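Conserved hypothetical protein (Shewanella loihica, PDB 2GPI) is of unknown function, belongs to the DUF1488 family, and may take part in transcriptional regulation of the shikimate pathway. Local coordinates at residues Ala20-Thr24 against Ala55-Phe59; Ser5-Gln11 against Phe23-Gln27. All coordinates share one frame; numbering follows the deposited sequence. Where two conformers were deposited one is given.

Contact 1: residues Ala20-Thr24 against Ala55-Phe59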
loop_
_atom_site.group_PDB
_atom_site.type_symbol
_atom_site.label_atom_id
_atom_site.label_comp_id
_atom_site.label_asym_id
_atom_site.label_seq_id
_atom_site.Cartn_x
_atom_site.Cartn_y
_atom_site.Cartn_z
ATOM N N ALA A 20 9.617 -3.157 1.275
ATOM C CA ALA A 20 8.182 -2.918 1.169
ATOM C C ALA A 20 7.789 -2.742 -0.280
ATOM O O ALA A 20 8.597 -2.268 -1.078
ATOM C CB ALA A 20 7.825 -1.650 1.960
ATOM N N ILE A 21 6.548 -3.083 -0.626
ATOM C CA ILE A 21 5.945 -2.595 -1.842
ATOM C C ILE A 21 5.522 -1.139 -1.612
ATOM O O ILE A 21 4.832 -0.808 -0.630
ATOM C CB ILE A 21 4.726 -3.417 -2.298
ATOM C CG1 ILE A 21 5.154 -4.814 -2.853
ATOM C CG2 ILE A 21 3.892 -2.645 -3.387
ATOM C CD1 ILE A 21 5.786 -4.743 -4.216
ATOM N N HIS A 22 5.960 -0.305 -2.519
ATOM C CA HIS A 22 5.614 1.118 -2.542
ATOM C C HIS A 22 4.505 1.276 -3.615
ATOM O O HIS A 22 4.687 0.925 -4.805
ATOM C CB HIS A 22 6.890 1.931 -2.799
ATOM C CG HIS A 22 6.654 3.422 -3.092
ATOM N ND1 HIS A 22 7.592 4.222 -3.700
ATOM C CD2 HIS A 22 5.594 4.228 -2.799
ATOM C CE1 HIS A 22 7.125 5.460 -3.780
ATOM N NE2 HIS A 22 5.909 5.493 -3.248
ATOM N N PHE A 23 3.376 1.845 -3.196
ATOM C CA PHE A 23 2.271 2.111 -4.104
ATOM C C PHE A 23 1.802 3.553 -3.875
ATOM O O PHE A 23 2.079 4.144 -2.865
ATOM C CB PHE A 23 1.133 1.090 -4.049
ATOM C CG PHE A 23 0.436 0.938 -2.710
ATOM C CD1 PHE A 23 1.045 0.315 -1.634
ATOM C CD2 PHE A 23 -0.842 1.419 -2.537
ATOM C CE1 PHE A 23 0.352 0.137 -0.437
ATOM C CE2 PHE A 23 -1.525 1.249 -1.324
ATOM C CZ PHE A 23 -0.934 0.629 -0.295
ATOM N N THR A 24 1.119 4.105 -4.844
ATOM C CA THR A 24 0.831 5.523 -4.848
ATOM C C THR A 24 -0.674 5.828 -4.829
ATOM O O THR A 24 -1.481 5.150 -5.458
ATOM C CB THR A 24 1.441 6.182 -6.098
ATOM O OG1 THR A 24 1.035 5.436 -7.260
ATOM C CG2 THR A 24 2.957 6.201 -6.012
ATOM N N ALA A 55 6.538 -10.656 -5.343
ATOM C CA ALA A 55 6.067 -9.574 -4.467
ATOM C C ALA A 55 4.992 -8.751 -5.156
ATOM O O ALA A 55 3.921 -8.521 -4.586
ATOM C CB ALA A 55 7.231 -8.658 -3.931
ATOM N N LEU A 56 5.265 -8.339 -6.397
ATOM C CA LEU A 56 4.319 -7.514 -7.149
ATOM C C LEU A 56 3.063 -8.340 -7.463
ATOM O O LEU A 56 1.941 -7.855 -7.368
ATOM C CB LEU A 56 4.939 -7.001 -8.439
ATOM C CG LEU A 56 3.934 -6.345 -9.380
ATOM C CD1 LEU A 56 3.341 -5.148 -8.682
ATOM C CD2 LEU A 56 4.584 -5.916 -10.721
ATOM N N SER A 57 3.237 -9.610 -7.789
ATOM C CA SER A 57 2.100 -10.492 -8.067
ATOM C C SER A 57 1.183 -10.642 -6.847
ATOM O O SER A 57 -0.049 -10.632 -6.969
ATOM C CB SER A 57 2.571 -11.857 -8.574
ATOM O OG SER A 57 1.462 -12.709 -8.825
ATOM N N LEU A 58 1.771 -10.736 -5.670
ATOM C CA LEU A 58 0.990 -10.828 -4.431
ATOM C C LEU A 58 0.237 -9.521 -4.142
ATOM O O LEU A 58 -0.951 -9.556 -3.759
ATOM C CB LEU A 58 1.864 -11.278 -3.257
ATOM C CG LEU A 58 2.391 -12.737 -3.330
ATOM C CD1 LEU A 58 3.370 -12.978 -2.186
ATOM C CD2 LEU A 58 1.240 -13.765 -3.364
ATOM N N PHE A 59 0.896 -8.379 -4.318
ATOM C CA PHE A 59 0.195 -7.101 -4.236
ATOM C C PHE A 59 -1.037 -7.089 -5.167
ATOM O O PHE A 59 -2.177 -6.730 -4.759
ATOM C CB PHE A 59 1.116 -5.909 -4.521
ATOM C CG PHE A 59 0.390 -4.603 -4.490
ATOM C CD1 PHE A 59 -0.297 -4.153 -5.613
ATOM C CD2 PHE A 59 0.294 -3.854 -3.298
ATOM C CE1 PHE A 59 -1.042 -2.962 -5.595
ATOM C CE2 PHE A 59 -0.468 -2.651 -3.310
ATOM C CZ PHE A 59 -1.100 -2.220 -4.430
#

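Contact 2: residues Ser5-Gln11 against Phe23-Gln27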
loop_
_atom_site.group_PDB
_atom_site.type_symbol
_atom_site.label_atom_id
_atom_site.label_comp_id
_atom_site.label_asym_id
_atom_site.label_seq_id
_atom_site.Cartn_x
_atom_site.Cartn_y
_atom_site.Cartn_z
ATOM N N SER A 5 -12.252 11.540 -3.504
ATOM C CA SER A 5 -11.429 11.635 -4.695
ATOM C C SER A 5 -9.983 11.137 -4.455
ATOM O O SER A 5 -9.053 11.646 -5.088
ATOM C CB SER A 5 -11.412 13.094 -5.228
ATOM O OG SER A 5 -12.705 13.564 -5.613
ATOM N N ILE A 6 -9.807 10.144 -3.570
ATOM C CA ILE A 6 -8.505 9.486 -3.354
ATOM C C ILE A 6 -8.330 8.446 -4.426
ATOM O O ILE A 6 -9.048 7.473 -4.476
ATOM C CB ILE A 6 -8.340 8.832 -1.947
ATOM C CG1 ILE A 6 -8.495 9.896 -0.859
ATOM C CG2 ILE A 6 -6.956 8.154 -1.836
ATOM C CD1 ILE A 6 -8.914 9.375 0.531
ATOM N N ILE A 7 -7.372 8.666 -5.326
ATOM C CA ILE A 7 -7.133 7.795 -6.466
ATOM C C ILE A 7 -5.846 6.996 -6.262
ATOM O O ILE A 7 -4.820 7.549 -5.870
ATOM C CB ILE A 7 -6.949 8.640 -7.723
ATOM C CG1 ILE A 7 -8.220 9.465 -8.025
ATOM C CG2 ILE A 7 -6.534 7.764 -8.939
ATOM C CD1 ILE A 7 -8.034 10.543 -9.166
ATOM N N PHE A 8 -5.899 5.707 -6.543
ATOM C CA PHE A 8 -4.719 4.873 -6.529
ATOM C C PHE A 8 -4.157 4.773 -7.935
ATOM O O PHE A 8 -4.814 4.270 -8.866
ATOM C CB PHE A 8 -5.044 3.527 -5.908
ATOM C CG PHE A 8 -5.343 3.666 -4.462
ATOM C CD1 PHE A 8 -4.320 3.613 -3.537
ATOM C CD2 PHE A 8 -6.593 3.994 -4.038
ATOM C CE1 PHE A 8 -4.560 3.872 -2.197
ATOM C CE2 PHE A 8 -6.838 4.194 -2.695
ATOM C CZ PHE A 8 -5.794 4.131 -1.779
ATOM N N THR A 9 -2.970 5.330 -8.101
ATOM C CA THR A 9 -2.425 5.537 -9.426
ATOM C C THR A 9 -1.501 4.432 -9.944
ATOM O O THR A 9 -0.962 4.541 -11.070
ATOM C CB THR A 9 -1.729 6.911 -9.464
ATOM O OG1 THR A 9 -0.750 7.001 -8.415
ATOM C CG2 THR A 9 -2.736 8.062 -9.343
ATOM N N GLU A 10 -1.336 3.361 -9.155
ATOM C CA GLU A 10 -0.734 2.118 -9.639
ATOM C C GLU A 10 0.718 2.240 -10.110
ATOM O O GLU A 10 1.138 1.548 -11.040
ATOM C CB GLU A 10 -1.610 1.477 -10.730
ATOM C CG GLU A 10 -3.050 1.183 -10.257
ATOM C CD GLU A 10 -3.120 0.451 -8.914
ATOM O OE1 GLU A 10 -2.636 -0.701 -8.806
ATOM O OE2 GLU A 10 -3.702 1.032 -7.945
ATOM N N GLN A 11 1.464 3.133 -9.456
ATOM C CA GLN A 11 2.912 3.150 -9.576
ATOM C C GLN A 11 3.390 2.201 -8.480
ATOM O O GLN A 11 3.373 2.530 -7.303
ATOM C CB GLN A 11 3.434 4.598 -9.461
ATOM C CG GLN A 11 2.892 5.516 -10.550
ATOM C CD GLN A 11 3.375 6.950 -10.436
ATOM O OE1 GLN A 11 4.292 7.251 -9.678
ATOM N NE2 GLN A 11 2.761 7.844 -11.209
ATOM N N PHE A 23 3.376 1.845 -3.196
ATOM C CA PHE A 23 2.271 2.111 -4.104
ATOM C C PHE A 23 1.802 3.553 -3.875
ATOM O O PHE A 23 2.079 4.144 -2.865
ATOM C CB PHE A 23 1.133 1.090 -4.049
ATOM C CG PHE A 23 0.436 0.938 -2.710
ATOM C CD1 PHE A 23 1.045 0.315 -1.634
ATOM C CD2 PHE A 23 -0.842 1.419 -2.537
ATOM C CE1 PHE A 23 0.352 0.137 -0.437
ATOM C CE2 PHE A 23 -1.525 1.249 -1.324
ATOM C CZ PHE A 23 -0.934 0.629 -0.295
ATOM N N THR A 24 1.119 4.105 -4.844
ATOM C CA THR A 24 0.831 5.523 -4.848
ATOM C C THR A 24 -0.674 5.828 -4.829
ATOM O O THR A 24 -1.481 5.150 -5.458
ATOM C CB THR A 24 1.441 6.182 -6.098
ATOM O OG1 THR A 24 1.035 5.436 -7.260
ATOM C CG2 THR A 24 2.957 6.201 -6.012
ATOM N N ALA A 25 -1.035 6.824 -4.037
ATOM C CA ALA A 25 -2.368 7.403 -4.055
ATOM C C ALA A 25 -2.186 8.861 -4.393
ATOM O O ALA A 25 -1.093 9.402 -4.324
ATOM C CB ALA A 25 -3.046 7.276 -2.704
ATOM N N GLN A 26 -3.259 9.513 -4.797
ATOM C CA GLN A 26 -3.192 10.911 -5.119
ATOM C C GLN A 26 -4.517 11.531 -4.759
ATOM O O GLN A 26 -5.577 10.946 -5.000
ATOM C CB GLN A 26 -2.941 11.011 -6.615
ATOM C CG GLN A 26 -2.580 12.312 -7.093
ATOM C CD GLN A 26 -2.145 12.201 -8.542
ATOM O OE1 GLN A 26 -1.168 11.508 -8.865
ATOM N NE2 GLN A 26 -2.880 12.866 -9.419
ATOM N N GLN A 27 -4.477 12.752 -4.239
ATOM C CA GLN A 27 -5.722 13.443 -3.991
ATOM C C GLN A 27 -5.548 14.897 -4.449
ATOM O O GLN A 27 -4.609 15.585 -4.033
ATOM C CB GLN A 27 -6.132 13.262 -2.518
ATOM C CG GLN A 27 -7.679 13.392 -2.272
ATOM C CD GLN A 27 -8.107 14.810 -1.907
ATOM O OE1 GLN A 27 -7.272 15.680 -1.700
ATOM N NE2 GLN A 27 -9.410 15.022 -1.786
HETATM O O HOH W 1 0.422 9.373 -8.265
HETATM O O HOH W 2 -1.294 2.550 -6.367
#

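Contact 1: residues Ala20-Thr24 against Ala55-Phe59
Ala55 and Phe59, whose side chains both meet Ile21, are tied together by the backbone bond from Phe59 N to Ala55 O, 3.0 Å long. No hydrogen bond crosses between these two segments, and the contact illustrates how a helix can be packed against a sheet through apolar side chains. Ile21 uses both branches. CG2 reaches the ring of Phe59 obliquely, 3.8 Å from CD2, while CD1 approaches the helix at Ala55, 4.2 Å from its CB. The Phe59 ring extends toward the strand because CG stands anti to the backbone N (chi1 178°). Its CE2 rests over one face of the Phe23 ring, displaced toward the rim and 3.7 Å from Phe23 CD1. The two planes are inclined at 49°, with centroids 5.1 Å apart, an oblique aromatic pairing. The short axes approach to 9.7 Å and cross at -56°, a separation bridged by these buried side chains. Helix 52-61 thus packs on one face of strand 20-27, with Ile66 of helix 63-75 touching both phenylalanines, Leu12 closing on the same pair, and Trp14 of strand 13-15 reaching Ile21 and Ala55.

Contact 2: residues Ser5-Gln11 against Phe23-Gln27
Ile7 and Gln26 form an antiparallel hydrogen-bonded pair, in which Ile7 N reaches Gln26 O at 2.9 Å almost straight and Gln26 N reaches Ile7 O at 2.7 Å with a clear bend. Thr9 N extends the pairing to Thr24 O, but from well above the carbonyl plane, as strand 6-8 gives way to a turn. There, side-chain hydroxyls continue the polar contact. Thr24 OG1 is gripped twice: by Thr9 OG1 at 2.6 Å, where either hydroxyl may donate, and by Gln11 N, which donates to it at 3.2 Å. A chi1 of 51° sets the Thr24 hydroxyl between its own backbone N and carbonyl carbon, facing the turn. Two waters add bridges: one joins Thr9 OG1 to Gln26 OE1, donating to the latter at 2.7 Å; the other accepts from Glu10 N and can donate to Thr24 O, although it has more acceptors in reach than protons. Apolar contacts lie on the face that carries Phe8 and Ala25. Ala25 CB makes an off-centre CH-pi contact with the Phe8 ring, 4.2 Å from its centroid, and Phe8 CE1 meets the edge of the Phe23 ring, 4.1 Å from CE2. Helix 63-75 flanks this face, Ile6 touching Ile74 and Phe8 touching Glu67, while the other edge of strand 20-27 pairs with strand 30-37, where Ala25 and Ile32 share a backbone hydrogen bond.

Overall arrangement
Both contacts draw on strand 20-27 and share Phe23 and Thr24, yet they use the strand in different ways. Contact 1 is buried, its centre about 7 Å from the centre of the chain, and joins a face of the sheet to helix 52-61 through aliphatic side chains and aromatic rings. Contact 2 is partly buried and its centre lies further out, about 10 Å from that of the chain; it joins the strand edge to strand 6-8 and the following turn through backbone bonds, hydroxyls and water. The centres of contact 1 and contact 2 are about 13 Å apart. Phe23 belongs to the apolar layer of both, whereas Thr24, which takes no part across contact 1, is central to the polar pairing of contact 2.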